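Local coordinates for YfdX protein (PDB 6A02), which is of incompletely known function but has been implicated in both the antibiotic stress response and the virulence of Salmonella Typhi, at residues R32-F36 / N37-Q41; E152-Y155 / Y156-G159; L161-S164 / A165-G168. One frame throughout, in Å; residues are numbered along the deposited sequence.

Contact 1 (R32-F36 / N37-Q41); sequences RFELF and NGRTQ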
loop_
_atom_site.group_PDB
_atom_site.type_symbol
_atom_site.label_atom_id
_atom_site.label_comp_id
_atom_site.label_asym_id
_atom_site.label_seq_id
_atom_site.Cartn_x
_atom_site.Cartn_y
_atom_site.Cartn_z
ATOM N N ARG A 32 -15.228 8.108 8.625
ATOM C CA ARG A 32 -15.846 6.998 7.907
ATOM C C ARG A 32 -15.983 5.778 8.804
ATOM O O ARG A 32 -17.024 5.112 8.808
ATOM C CB ARG A 32 -15.042 6.652 6.654
ATOM C CG ARG A 32 -15.622 5.481 5.890
ATOM C CD ARG A 32 -15.006 5.386 4.501
ATOM N NE ARG A 32 -15.492 4.236 3.754
ATOM C CZ ARG A 32 -14.908 3.042 3.781
ATOM N NH1 ARG A 32 -13.831 2.850 4.528
ATOM N NH2 ARG A 32 -15.406 2.044 3.072
ATOM N N PHE A 33 -14.941 5.466 9.576
ATOM C CA PHE A 33 -15.027 4.312 10.460
ATOM C C PHE A 33 -16.175 4.463 11.448
ATOM O O PHE A 33 -16.914 3.499 11.711
ATOM C CB PHE A 33 -13.716 4.118 11.219
ATOM C CG PHE A 33 -13.789 3.009 12.238
ATOM C CD1 PHE A 33 -13.715 1.684 11.843
ATOM C CD2 PHE A 33 -13.999 3.294 13.574
ATOM C CE1 PHE A 33 -13.815 0.649 12.785
ATOM C CE2 PHE A 33 -14.096 2.264 14.513
ATOM C CZ PHE A 33 -14.005 0.947 14.113
ATOM N N GLU A 34 -16.342 5.665 12.007
ATOM C CA GLU A 34 -17.370 5.852 13.028
ATOM C C GLU A 34 -18.783 5.681 12.472
ATOM O O GLU A 34 -19.697 5.341 13.229
ATOM C CB GLU A 34 -17.178 7.183 13.751
ATOM C CG GLU A 34 -15.878 7.283 14.539
ATOM C CD GLU A 34 -15.771 6.291 15.685
ATOM O OE1 GLU A 34 -16.744 5.556 15.964
ATOM O OE2 GLU A 34 -14.694 6.248 16.319
ATOM N N LEU A 35 -18.989 5.903 11.169
ATOM C CA LEU A 35 -20.291 5.601 10.572
ATOM C C LEU A 35 -20.641 4.129 10.747
ATOM O O LEU A 35 -21.743 3.784 11.196
ATOM C CB LEU A 35 -20.296 5.969 9.090
ATOM C CG LEU A 35 -20.127 7.445 8.750
ATOM C CD1 LEU A 35 -19.947 7.633 7.248
ATOM C CD2 LEU A 35 -21.312 8.257 9.272
ATOM N N PHE A 36 -19.706 3.242 10.396
ATOM C CA PHE A 36 -19.929 1.808 10.539
ATOM C C PHE A 36 -19.922 1.372 11.995
ATOM O O PHE A 36 -20.488 0.325 12.326
ATOM C CB PHE A 36 -18.867 1.040 9.748
ATOM C CG PHE A 36 -18.966 1.241 8.265
ATOM C CD1 PHE A 36 -19.763 0.401 7.503
ATOM C CD2 PHE A 36 -18.282 2.271 7.630
ATOM C CE1 PHE A 36 -19.874 0.582 6.133
ATOM C CE2 PHE A 36 -18.381 2.452 6.252
ATOM C CZ PHE A 36 -19.183 1.603 5.506
ATOM N N ASN A 37 -19.278 2.140 12.864
ATOM C CA ASN A 37 -19.166 1.837 14.285
ATOM C C ASN A 37 -20.391 2.294 15.074
ATOM O O ASN A 37 -20.361 2.268 16.311
ATOM C CB ASN A 37 -17.891 2.495 14.829
ATOM C CG ASN A 37 -17.392 1.858 16.111
ATOM O OD1 ASN A 37 -17.611 0.672 16.360
ATOM N ND2 ASN A 37 -16.697 2.648 16.933
ATOM N N GLY A 38 -21.449 2.724 14.388
ATOM C CA GLY A 38 -22.653 3.156 15.073
ATOM C C GLY A 38 -22.510 4.440 15.853
ATOM O O GLY A 38 -23.265 4.665 16.804
ATOM N N ARG A 39 -21.570 5.299 15.481
ATOM C CA ARG A 39 -21.339 6.568 16.159
ATOM C C ARG A 39 -21.425 7.684 15.123
ATOM O O ARG A 39 -20.436 8.374 14.857
ATOM C CB ARG A 39 -19.976 6.560 16.879
ATOM C CG ARG A 39 -19.905 5.620 18.085
ATOM C CD ARG A 39 -18.474 5.492 18.596
ATOM N NE ARG A 39 -18.401 5.061 19.995
ATOM C CZ ARG A 39 -18.442 3.794 20.404
ATOM N NH1 ARG A 39 -18.580 2.805 19.528
ATOM N NH2 ARG A 39 -18.365 3.514 21.699
ATOM N N THR A 40 -22.614 7.863 14.537
ATOM C CA THR A 40 -22.747 8.829 13.445
ATOM C C THR A 40 -22.530 10.262 13.915
ATOM O O THR A 40 -22.059 11.098 13.139
ATOM C CB THR A 40 -24.100 8.703 12.733
ATOM O OG1 THR A 40 -25.154 8.969 13.670
ATOM C CG2 THR A 40 -24.274 7.324 12.099
ATOM N N GLN A 41 -22.875 10.577 15.167
ATOM C CA GLN A 41 -22.634 11.932 15.644
ATOM C C GLN A 41 -21.142 12.198 15.814
ATOM O O GLN A 41 -20.659 13.294 15.503
ATOM C CB GLN A 41 -23.479 12.209 16.894
ATOM C CG GLN A 41 -24.970 12.109 16.547
ATOM C CD GLN A 41 -25.903 12.089 17.740
ATOM O OE1 GLN A 41 -26.334 11.025 18.191
ATOM N NE2 GLN A 41 -26.249 13.269 18.237
#

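Contact 2 (E152-Y155 / Y156-G159); sequences EGKY and YQAG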
loop_
_atom_site.group_PDB
_atom_site.type_symbol
_atom_site.label_atom_id
_atom_site.label_comp_id
_atom_site.label_asym_id
_atom_site.label_seq_id
_atom_site.Cartn_x
_atom_site.Cartn_y
_atom_site.Cartn_z
ATOM N N GLU A 152 -28.705 14.621 6.259
ATOM C CA GLU A 152 -29.899 14.020 5.685
ATOM C C GLU A 152 -30.137 12.590 6.147
ATOM O O GLU A 152 -31.174 12.018 5.800
ATOM C CB GLU A 152 -29.827 14.069 4.158
ATOM C CG GLU A 152 -29.804 15.473 3.591
ATOM C CD GLU A 152 -29.462 15.498 2.111
ATOM O OE1 GLU A 152 -29.196 14.424 1.541
ATOM O OE2 GLU A 152 -29.457 16.594 1.520
ATOM N N GLY A 153 -29.220 11.999 6.912
ATOM C CA GLY A 153 -29.345 10.613 7.310
ATOM C C GLY A 153 -28.819 9.607 6.309
ATOM O O GLY A 153 -29.038 8.405 6.499
ATOM N N LYS A 154 -28.134 10.057 5.255
ATOM C CA LYS A 154 -27.625 9.164 4.201
ATOM C C LYS A 154 -26.173 8.778 4.502
ATOM O O LYS A 154 -25.225 9.182 3.819
ATOM C CB LYS A 154 -27.769 9.823 2.835
ATOM C CG LYS A 154 -29.218 10.033 2.404
ATOM C CD LYS A 154 -29.306 10.707 1.046
ATOM C CE LYS A 154 -30.755 10.959 0.653
ATOM N NZ LYS A 154 -30.872 12.202 -0.150
ATOM N N TYR A 155 -26.028 7.966 5.552
ATOM C CA TYR A 155 -24.714 7.710 6.133
ATOM C C TYR A 155 -23.842 6.864 5.217
ATOM O O TYR A 155 -22.659 7.171 5.043
ATOM C CB TYR A 155 -24.860 7.066 7.508
ATOM C CG TYR A 155 -25.642 7.923 8.469
ATOM C CD1 TYR A 155 -25.146 9.144 8.897
ATOM C CD2 TYR A 155 -26.886 7.517 8.934
ATOM C CE1 TYR A 155 -25.868 9.935 9.784
ATOM C CE2 TYR A 155 -27.610 8.299 9.808
ATOM C CZ TYR A 155 -27.095 9.505 10.223
ATOM O OH TYR A 155 -27.808 10.301 11.101
ATOM N N TYR A 156 -24.394 5.795 4.639
ATOM C CA TYR A 156 -23.599 4.978 3.726
ATOM C C TYR A 156 -23.074 5.810 2.563
ATOM O O TYR A 156 -21.904 5.687 2.165
ATOM C CB TYR A 156 -24.431 3.810 3.194
ATOM C CG TYR A 156 -23.569 2.795 2.485
ATOM C CD1 TYR A 156 -22.845 1.855 3.209
ATOM C CD2 TYR A 156 -23.469 2.778 1.099
ATOM C CE1 TYR A 156 -22.036 0.922 2.572
ATOM C CE2 TYR A 156 -22.657 1.848 0.452
ATOM C CZ TYR A 156 -21.950 0.930 1.198
ATOM O OH TYR A 156 -21.147 -0.004 0.578
ATOM N N GLN A 157 -23.926 6.671 2.008
ATOM C CA GLN A 157 -23.513 7.512 0.895
ATOM C C GLN A 157 -22.435 8.500 1.324
ATOM O O GLN A 157 -21.507 8.787 0.559
ATOM C CB GLN A 157 -24.727 8.257 0.330
ATOM C CG GLN A 157 -25.815 7.336 -0.239
ATOM C CD GLN A 157 -26.901 6.977 0.764
ATOM O OE1 GLN A 157 -26.638 6.709 1.934
ATOM N NE2 GLN A 157 -28.149 6.960 0.289
ATOM N N ALA A 158 -22.541 9.035 2.544
ATOM C CA ALA A 158 -21.461 9.863 3.071
ATOM C C ALA A 158 -20.155 9.078 3.155
ATOM O O ALA A 158 -19.086 9.598 2.806
ATOM C CB ALA A 158 -21.837 10.406 4.452
ATOM N N GLY A 159 -20.229 7.825 3.616
ATOM C CA GLY A 159 -19.035 7.002 3.706
ATOM C C GLY A 159 -18.366 6.804 2.364
ATOM O O GLY A 159 -17.132 6.796 2.270
#

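Contact 3 (L161-S164 / A165-G168); sequences LLKS and AQDG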
loop_
_atom_site.group_PDB
_atom_site.type_symbol
_atom_site.label_atom_id
_atom_site.label_comp_id
_atom_site.label_asym_id
_atom_site.label_seq_id
_atom_site.Cartn_x
_atom_site.Cartn_y
_atom_site.Cartn_z
ATOM N N LEU A 161 -18.304 8.957 -0.087
ATOM C CA LEU A 161 -17.580 10.182 -0.425
ATOM C C LEU A 161 -16.317 10.335 0.413
ATOM O O LEU A 161 -15.290 10.817 -0.082
ATOM C CB LEU A 161 -18.477 11.394 -0.217
ATOM C CG LEU A 161 -19.343 11.805 -1.385
ATOM C CD1 LEU A 161 -20.106 13.031 -0.981
ATOM C CD2 LEU A 161 -18.478 12.096 -2.598
ATOM N N LEU A 162 -16.376 9.963 1.692
ATOM C CA LEU A 162 -15.166 9.987 2.511
ATOM C C LEU A 162 -14.112 9.029 1.961
ATOM O O LEU A 162 -12.918 9.362 1.921
ATOM C CB LEU A 162 -15.511 9.656 3.963
ATOM C CG LEU A 162 -16.456 10.652 4.644
ATOM C CD1 LEU A 162 -16.793 10.124 6.018
ATOM C CD2 LEU A 162 -15.825 12.030 4.739
ATOM N N LYS A 163 -14.536 7.844 1.507
ATOM C CA LYS A 163 -13.592 6.900 0.914
ATOM C C LYS A 163 -13.012 7.456 -0.378
ATOM O O LYS A 163 -11.803 7.335 -0.626
ATOM C CB LYS A 163 -14.288 5.557 0.664
ATOM C CG LYS A 163 -13.346 4.458 0.131
ATOM C CD LYS A 163 -12.195 4.222 1.116
ATOM C CE LYS A 163 -11.297 3.050 0.709
ATOM N NZ LYS A 163 -10.280 2.760 1.770
ATOM N N SER A 164 -13.857 8.081 -1.203
ATOM C CA SER A 164 -13.381 8.712 -2.428
ATOM C C SER A 164 -12.324 9.768 -2.135
ATOM O O SER A 164 -11.310 9.850 -2.841
ATOM C CB SER A 164 -14.544 9.333 -3.182
ATOM O OG SER A 164 -14.071 9.920 -4.379
ATOM N N ALA A 165 -12.529 10.574 -1.086
ATOM C CA ALA A 165 -11.499 11.541 -0.714
ATOM C C ALA A 165 -10.179 10.849 -0.393
ATOM O O ALA A 165 -9.108 11.300 -0.825
ATOM C CB ALA A 165 -11.969 12.397 0.465
ATOM N N GLN A 166 -10.229 9.750 0.359
ATOM C CA GLN A 166 -9.007 9.020 0.686
ATOM C C GLN A 166 -8.367 8.424 -0.558
ATOM O O GLN A 166 -7.135 8.399 -0.684
ATOM C CB GLN A 166 -9.323 7.906 1.676
ATOM C CG GLN A 166 -9.706 8.406 3.045
ATOM C CD GLN A 166 -9.934 7.275 4.014
ATOM O OE1 GLN A 166 -9.223 7.145 5.011
ATOM N NE2 GLN A 166 -10.922 6.431 3.716
ATOM N N ASP A 167 -9.184 7.900 -1.468
ATOM C CA ASP A 167 -8.649 7.302 -2.683
ATOM C C ASP A 167 -8.024 8.340 -3.597
ATOM O O ASP A 167 -7.277 7.969 -4.515
ATOM C CB ASP A 167 -9.750 6.567 -3.445
ATOM C CG ASP A 167 -10.191 5.302 -2.758
ATOM O OD1 ASP A 167 -9.436 4.793 -1.909
ATOM O OD2 ASP A 167 -11.290 4.818 -3.093
ATOM N N GLY A 168 -8.319 9.624 -3.373
ATOM C CA GLY A 168 -7.719 10.701 -4.134
ATOM C C GLY A 168 -6.323 11.081 -3.699
ATOM O O GLY A 168 -5.677 11.890 -4.375
HETATM O O HOH W 1 -8.300 4.851 0.645
#

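Contact 1 (R32-F36 / N37-Q41)
With CG anti to the backbone N (chi1 -159°), N37 sets its amide beside the E34 carboxylate and close to CE2 of F33, while E34 folds its chain at chi2 and lies alongside, the two side chains pointing the same way. ND2 of N37 then donates to OE1 of E34 over 3.1 Å. The bond is nearly straight, 164° at the hydrogen, and OE1 lies in the amide plane; on the acceptor side the donor comes from the syn side, 28° out of the carboxylate plane. ND2 also passes 3.6 Å from CE2 of F33, ring and amide being oblique to each other. The other end of the amide, OD1, is bonded to K113 of the second subunit.

R39 comes near E34 without a salt bridge. Its CD methylene lies 3.2 Å from OE1 of E34, whereas NE of R39 stays 4.4 Å from that oxygen.

The backbone between them forms a Schellman motif. R39 N bonds to E34 O at 2.9 Å, and a weak bond runs from G38 N to L35 O at 3.4 Å; G38 is the C-prime residue, with positive phi. Past the turn, CD2 of L35 meets CG2 of T40 at 4.2 Å.

E34 therefore grips the turn twice, through its carbonyl and its carboxylate. Because the buried N37 amide is bonded at both ends, its rotation is fixed, and the bond to K113 ties this helix end to the second subunit. The nearby R39, with a long, weak ion pair from K42 to OE2, probably favours the charged form of E34.

Contact 2 (E152-Y155 / Y156-G159)
The start of helix 155-167 is built here, directly after the Schellman motif at G153 that ends helix 136-151. K154 occupies the N-cap position and is the centre of an inverse gamma turn, with a weak bond from Y155 N to G153 O. Two backbone bonds open the new helix: A158 N to K154 O at 3.0 Å and G159 N to Y155 O at 2.9 Å, both 157° at the hydrogen.

Q157 bends at chi2 (93°), which folds its amide back toward the N-cap residue. OE1 of Q157 comes to 3.4 Å from CB of K154, and NE2 of Q157 to 3.9 Å from CG of K154, the two chains crossing at a slant. OE1 of Q157 accepts from N105 of the second subunit, whose own OD1 takes the N-H of Y156. Beyond CB, K154 runs out toward E152, where NZ forms a salt bridge to OE1 at 3.3 Å, met from above the carboxylate plane.

A Schellman motif with glycine at C-prime, followed at once by the N-cap of the next helix, is characteristic of the tight turn of an alpha-alpha hairpin.

Contact 3 (L161-S164 / A165-G168)
Backbone bonds give the contact between L161-S164 and A165-G168 its frame. Each joins residue i to i+4: A165 N to L161 O, Q166 N to L162 O, and D167 N to K163 O at 2.8 Å, all three similarly straight. The last in the series, G168 N to S164 O, is weak, bent to 127° although its length is 3.0 Å. G168 N also bonds to A165 O at 3.2 Å, an i to i+3 link, so the G168 N-H lies between two carbonyls, with the i to i+4 bond the weak one.

The polar side-chain contact is made by K163 and D167, one turn apart. K163 starts with CG anti to its N (chi1 -176°) and bends at chi2 (58°), which carries CE to 3.7 Å from OD1 of D167. The charged ends stop 4.3 Å apart, NZ to OD1, beyond a salt bridge. A water spans the gap: it accepts from K163 NZ at 3.1 Å and donates to D167 OD1 at 2.8 Å. The two opposite charges are thus linked through solvent.

Van der Waals packing makes up the rest. Q166 extends beyond CG and crosses K163 at about a right angle, its NE2 coming to 3.6 Å from CD of K163, a contact with the aliphatic part of the lysine. The buried leucines turn to other partners: L161 packs on D142, T145 and L149 of helix 136-151, L162 on I28, S31 and R32 of helix 19-36. On another side of the helix S164 meets A88 of the third subunit.

Regular i to i+4 bonding, with successive leucines packed against two neighbouring helices, is what a helix of an antiparallel bundle typically displays.

In the fold
Contacts 2 and 3 lie on one helix, 155-167, at its start and its last turns, whereas contact 1 ends helix 19-36 and leads into helix 40-54. Contacts 1 and 2 are buried, their centres about 10 Å apart, and L35 and T40 of contact 1 pack on Y155 of contact 2. R32 reaches further along the same helix, to L162 and K163 of contact 3. The chemistry changes with place: at the chain reversals of 32-41 and 152-159, side-chain amides bond to the second subunit, while partly buried contact 3 relies on regular helix bonds and a water. Contacts 2 and 3 also both touch the third subunit.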